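Local coordinates for BauA (Acinetobacter baumannii, PDB 6HCP), which is a TonB-dependent outer-membrane receptor, a plugged beta-barrel that probably takes up iron-loaded preacinetobactin, at residues 109-120 / 154-165. Residues are numbered along the deposited sequence; the frame is centred on the assembly and turned at random.
With EDO (1,2-ethanediol), chain P.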
loop_
_atom_site.group_PDB
_atom_site.type_symbol
_atom_site.label_atom_id
_atom_site.label_comp_id
_atom_site.label_asym_id
_atom_site.label_seq_id
_atom_site.Cartn_x
_atom_site.Cartn_y
_atom_site.Cartn_z
ATOM N N TYR A 109 0.944 4.128 34.481
ATOM C CA TYR A 109 1.674 5.254 35.032
ATOM C C TYR A 109 2.915 5.545 34.183
ATOM O O TYR A 109 3.566 4.627 33.697
ATOM C CB TYR A 109 2.144 4.962 36.458
ATOM C CG TYR A 109 1.046 4.997 37.487
ATOM C CD1 TYR A 109 0.376 6.166 37.782
ATOM C CD2 TYR A 109 0.659 3.836 38.133
ATOM C CE1 TYR A 109 -0.623 6.196 38.735
ATOM C CE2 TYR A 109 -0.370 3.842 39.056
ATOM C CZ TYR A 109 -0.981 5.034 39.387
ATOM O OH TYR A 109 -1.935 5.063 40.362
ATOM N N ALA A 110 3.286 6.821 34.113
ATOM C CA ALA A 110 4.477 7.229 33.377
ATOM C C ALA A 110 5.685 6.449 33.903
ATOM O O ALA A 110 5.819 6.196 35.100
ATOM C CB ALA A 110 4.684 8.721 33.498
ATOM N N SER A 111 6.541 6.020 32.973
ATOM C CA SER A 111 7.834 5.478 33.276
ATOM C C SER A 111 8.885 6.281 32.511
ATOM O O SER A 111 8.975 6.192 31.283
ATOM C CB SER A 111 7.921 4.004 32.944
ATOM O OG SER A 111 9.227 3.500 33.243
ATOM N N SER A 112 9.614 7.134 33.234
ATOM C CA SER A 112 10.478 8.140 32.604
ATOM C C SER A 112 11.689 7.469 31.956
ATOM O O SER A 112 12.335 6.578 32.565
ATOM C CB SER A 112 10.914 9.185 33.624
ATOM O OG SER A 112 11.878 10.076 33.070
ATOM N N THR A 113 12.091 7.994 30.798
ATOM C CA THR A 113 13.334 7.604 30.170
ATOM C C THR A 113 14.508 7.852 31.115
ATOM O O THR A 113 15.518 7.164 31.046
ATOM C CB THR A 113 13.514 8.333 28.834
ATOM O OG1 THR A 113 13.452 9.751 29.045
ATOM C CG2 THR A 113 12.461 7.892 27.844
ATOM N N ASN A 114 14.385 8.886 31.946
ATOM C CA ASN A 114 15.449 9.270 32.873
ATOM C C ASN A 114 15.722 8.175 33.919
ATOM O O ASN A 114 16.729 8.255 34.623
ATOM C CB ASN A 114 15.064 10.481 33.724
ATOM C CG ASN A 114 15.038 11.812 33.020
ATOM O OD1 ASN A 114 14.679 12.803 33.654
ATOM N ND2 ASN A 114 15.246 11.834 31.708
ATOM N N ASP A 115 14.777 7.237 34.081
ATOM C CA ASP A 115 14.726 6.300 35.196
ATOM C C ASP A 115 15.130 4.881 34.784
ATOM O O ASP A 115 14.912 3.923 35.528
ATOM C CB ASP A 115 13.338 6.297 35.846
ATOM C CG ASP A 115 13.052 7.583 36.613
ATOM O OD1 ASP A 115 14.015 8.350 36.824
ATOM O OD2 ASP A 115 11.870 7.846 36.933
ATOM N N MET A 116 15.704 4.718 33.592
ATOM C CA MET A 116 16.188 3.390 33.207
ATOM C C MET A 116 17.502 3.099 33.937
ATOM O O MET A 116 18.286 4.016 34.176
ATOM C CB MET A 116 16.443 3.310 31.698
ATOM C CG MET A 116 15.208 3.627 30.882
ATOM S SD MET A 116 15.568 3.232 29.135
ATOM C CE MET A 116 16.832 4.431 28.757
ATOM N N SER A 117 17.756 1.819 34.203
ATOM C CA SER A 117 19.022 1.408 34.746
ATOM C C SER A 117 19.867 0.716 33.674
ATOM O O SER A 117 19.334 0.213 32.675
ATOM C CB SER A 117 18.839 0.554 35.966
ATOM O OG SER A 117 18.010 -0.572 35.723
ATOM N N MET A 118 21.194 0.769 33.866
ATOM C CA MET A 118 22.154 0.050 33.041
ATOM C C MET A 118 22.936 -0.924 33.926
ATOM O O MET A 118 23.536 -0.495 34.896
ATOM C CB MET A 118 23.131 0.983 32.330
ATOM C CG MET A 118 24.088 0.215 31.395
ATOM S SD MET A 118 25.282 1.290 30.578
ATOM C CE MET A 118 24.209 2.309 29.581
ATOM N N ASN A 119 22.739 -2.229 33.703
ATOM C CA ASN A 119 23.317 -3.258 34.550
ATOM C C ASN A 119 22.984 -2.958 36.020
ATOM O O ASN A 119 23.833 -3.127 36.918
ATOM C CB ASN A 119 24.831 -3.336 34.335
ATOM C CG ASN A 119 25.202 -3.674 32.903
ATOM O OD1 ASN A 119 24.590 -4.553 32.297
ATOM N ND2 ASN A 119 26.212 -3.009 32.374
ATOM N N GLY A 120 21.760 -2.478 36.262
ATOM C CA GLY A 120 21.234 -2.289 37.618
ATOM C C GLY A 120 21.502 -0.901 38.194
ATOM O O GLY A 120 21.010 -0.602 39.285
ATOM N N ALA A 154 13.886 10.725 38.160
ATOM C CA ALA A 154 12.651 11.447 37.844
ATOM C C ALA A 154 11.479 10.994 38.730
ATOM O O ALA A 154 10.372 11.520 38.620
ATOM C CB ALA A 154 12.287 11.301 36.390
ATOM N N GLY A 155 11.717 10.033 39.621
ATOM C CA GLY A 155 10.687 9.572 40.573
ATOM C C GLY A 155 9.465 8.940 39.915
ATOM O O GLY A 155 8.391 8.924 40.504
ATOM N N SER A 156 9.618 8.346 38.717
ATOM C CA SER A 156 8.486 7.683 38.077
ATOM C C SER A 156 8.277 6.309 38.723
ATOM O O SER A 156 9.224 5.738 39.275
ATOM C CB SER A 156 8.650 7.607 36.547
ATOM O OG SER A 156 9.707 6.737 36.178
ATOM N N VAL A 157 7.049 5.777 38.655
ATOM C CA VAL A 157 6.662 4.606 39.446
ATOM C C VAL A 157 6.022 3.482 38.616
ATOM O O VAL A 157 5.641 2.450 39.173
ATOM C CB VAL A 157 5.712 5.025 40.592
ATOM C CG1 VAL A 157 6.373 6.075 41.485
ATOM C CG2 VAL A 157 4.360 5.521 40.083
ATOM N N GLY A 158 5.915 3.627 37.295
ATOM C CA GLY A 158 5.164 2.644 36.513
ATOM C C GLY A 158 5.880 1.293 36.421
ATOM O O GLY A 158 5.254 0.236 36.315
ATOM N N GLY A 159 7.207 1.337 36.309
ATOM C CA GLY A 159 8.021 0.109 36.233
ATOM C C GLY A 159 9.484 0.449 36.037
ATOM O O GLY A 159 9.833 1.586 35.810
ATOM N N THR A 160 10.328 -0.575 36.014
ATOM C CA THR A 160 11.748 -0.353 35.810
ATOM C C THR A 160 12.192 -1.102 34.547
ATOM O O THR A 160 11.941 -2.301 34.398
ATOM C CB THR A 160 12.574 -0.754 37.036
ATOM O OG1 THR A 160 12.112 0.010 38.159
ATOM C CG2 THR A 160 14.060 -0.528 36.820
ATOM N N VAL A 161 12.885 -0.369 33.687
ATOM C CA VAL A 161 13.515 -0.886 32.503
ATOM C C VAL A 161 15.016 -0.961 32.783
ATOM O O VAL A 161 15.634 0.066 33.080
ATOM C CB VAL A 161 13.236 0.022 31.296
ATOM C CG1 VAL A 161 13.928 -0.498 30.045
ATOM C CG2 VAL A 161 11.741 0.192 31.076
ATOM N N ASN A 162 15.566 -2.175 32.690
ATOM C CA ASN A 162 16.973 -2.422 32.976
ATOM C C ASN A 162 17.654 -2.905 31.689
ATOM O O ASN A 162 17.216 -3.897 31.088
ATOM C CB ASN A 162 17.140 -3.441 34.107
ATOM C CG ASN A 162 18.592 -3.686 34.471
ATOM O OD1 ASN A 162 19.362 -2.732 34.622
ATOM N ND2 ASN A 162 19.001 -4.956 34.500
ATOM N N LEU A 163 18.681 -2.167 31.264
ATOM C CA LEU A 163 19.387 -2.460 30.033
ATOM C C LEU A 163 20.709 -3.146 30.380
ATOM O O LEU A 163 21.513 -2.613 31.177
ATOM C CB LEU A 163 19.640 -1.165 29.260
ATOM C CG LEU A 163 18.409 -0.278 29.049
ATOM C CD1 LEU A 163 18.765 0.948 28.232
ATOM C CD2 LEU A 163 17.283 -1.041 28.374
ATOM N N VAL A 164 20.855 -4.375 29.883
ATOM C CA VAL A 164 22.011 -5.215 30.171
ATOM C C VAL A 164 22.957 -5.120 28.973
ATOM O O VAL A 164 22.558 -5.395 27.838
ATOM C CB VAL A 164 21.576 -6.665 30.431
ATOM C CG1 VAL A 164 22.767 -7.592 30.649
ATOM C CG2 VAL A 164 20.593 -6.760 31.582
ATOM N N THR A 165 24.187 -4.670 29.213
ATOM C CA THR A 165 25.124 -4.400 28.129
ATOM C C THR A 165 25.714 -5.715 27.596
ATOM O O THR A 165 25.600 -6.777 28.229
ATOM C CB THR A 165 26.239 -3.447 28.570
ATOM O OG1 THR A 165 26.897 -4.038 29.692
ATOM C CG2 THR A 165 25.706 -2.075 28.911
HETATM C C1 EDO P . 23.544 -2.958 40.717
HETATM O O1 EDO P . 24.151 -3.724 41.760
HETATM C C2 EDO P . 24.468 -1.833 40.292
HETATM O O2 EDO P . 25.211 -2.257 39.146
HETATM O O HOH W 1 5.108 7.546 37.272
HETATM O O HOH W 2 9.006 4.035 36.253
HETATM O O HOH W 3 12.880 2.452 34.289
HETATM O O HOH W 4 12.436 3.021 37.567
#
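Tyr-109 starts the contact by resting its ring obliquely against CG2 of Val-157, while its hydroxyl bonds to the backbone O of Ile-533. Next along, Ala-110 O accepts a weak bond from Gly-158 N and a firmer one from a water that also takes the N-H of Val-157. Ser-112 N sends an almost straight bond (170°) to Ser-156 OG. That hydroxyl in turn donates to Asp-115 OD2, 2.5 Å away from Ser-156 OG, coming in on the anti lone pair. The same OD2 is met nearly end-on by Ser-156 N at 2.9 Å, and Asp-115 OD1 uses its syn lone pair for Ala-154 N at 2.7 Å. A chi1 of -71° turns the carboxylate toward the 154-156 loop.

A water joins Asp-115 O to Val-161 N. Met-116 runs alongside Val-161, and its bend at chi3 brings CE to Leu-163 CD1. Strand 117-118 then pairs parallel with strand 159-165: Ser-117 N to Val-161 O, Leu-163 N to Ser-117 O, Asn-119 N to Leu-163 O. On the face bearing Ser-117, Asn-162 OD1 accepts Ser-117 OG at 2.8 Å and Gly-120 N at 2.9 Å, both from one side of its amide plane; its ND2 goes to Glu-139. Asn-119 clasps Thr-165: OD1 takes Thr-165 N, and ND2 reaches Thr-165 OG1, which also bonds Asp-243 of the barrel wall.

Within the plug, then, carboxylate and amides carry the pairing past the short strand at both ends; three N-H or O-H donors on Asp-115 would probably stabilise its negative charge.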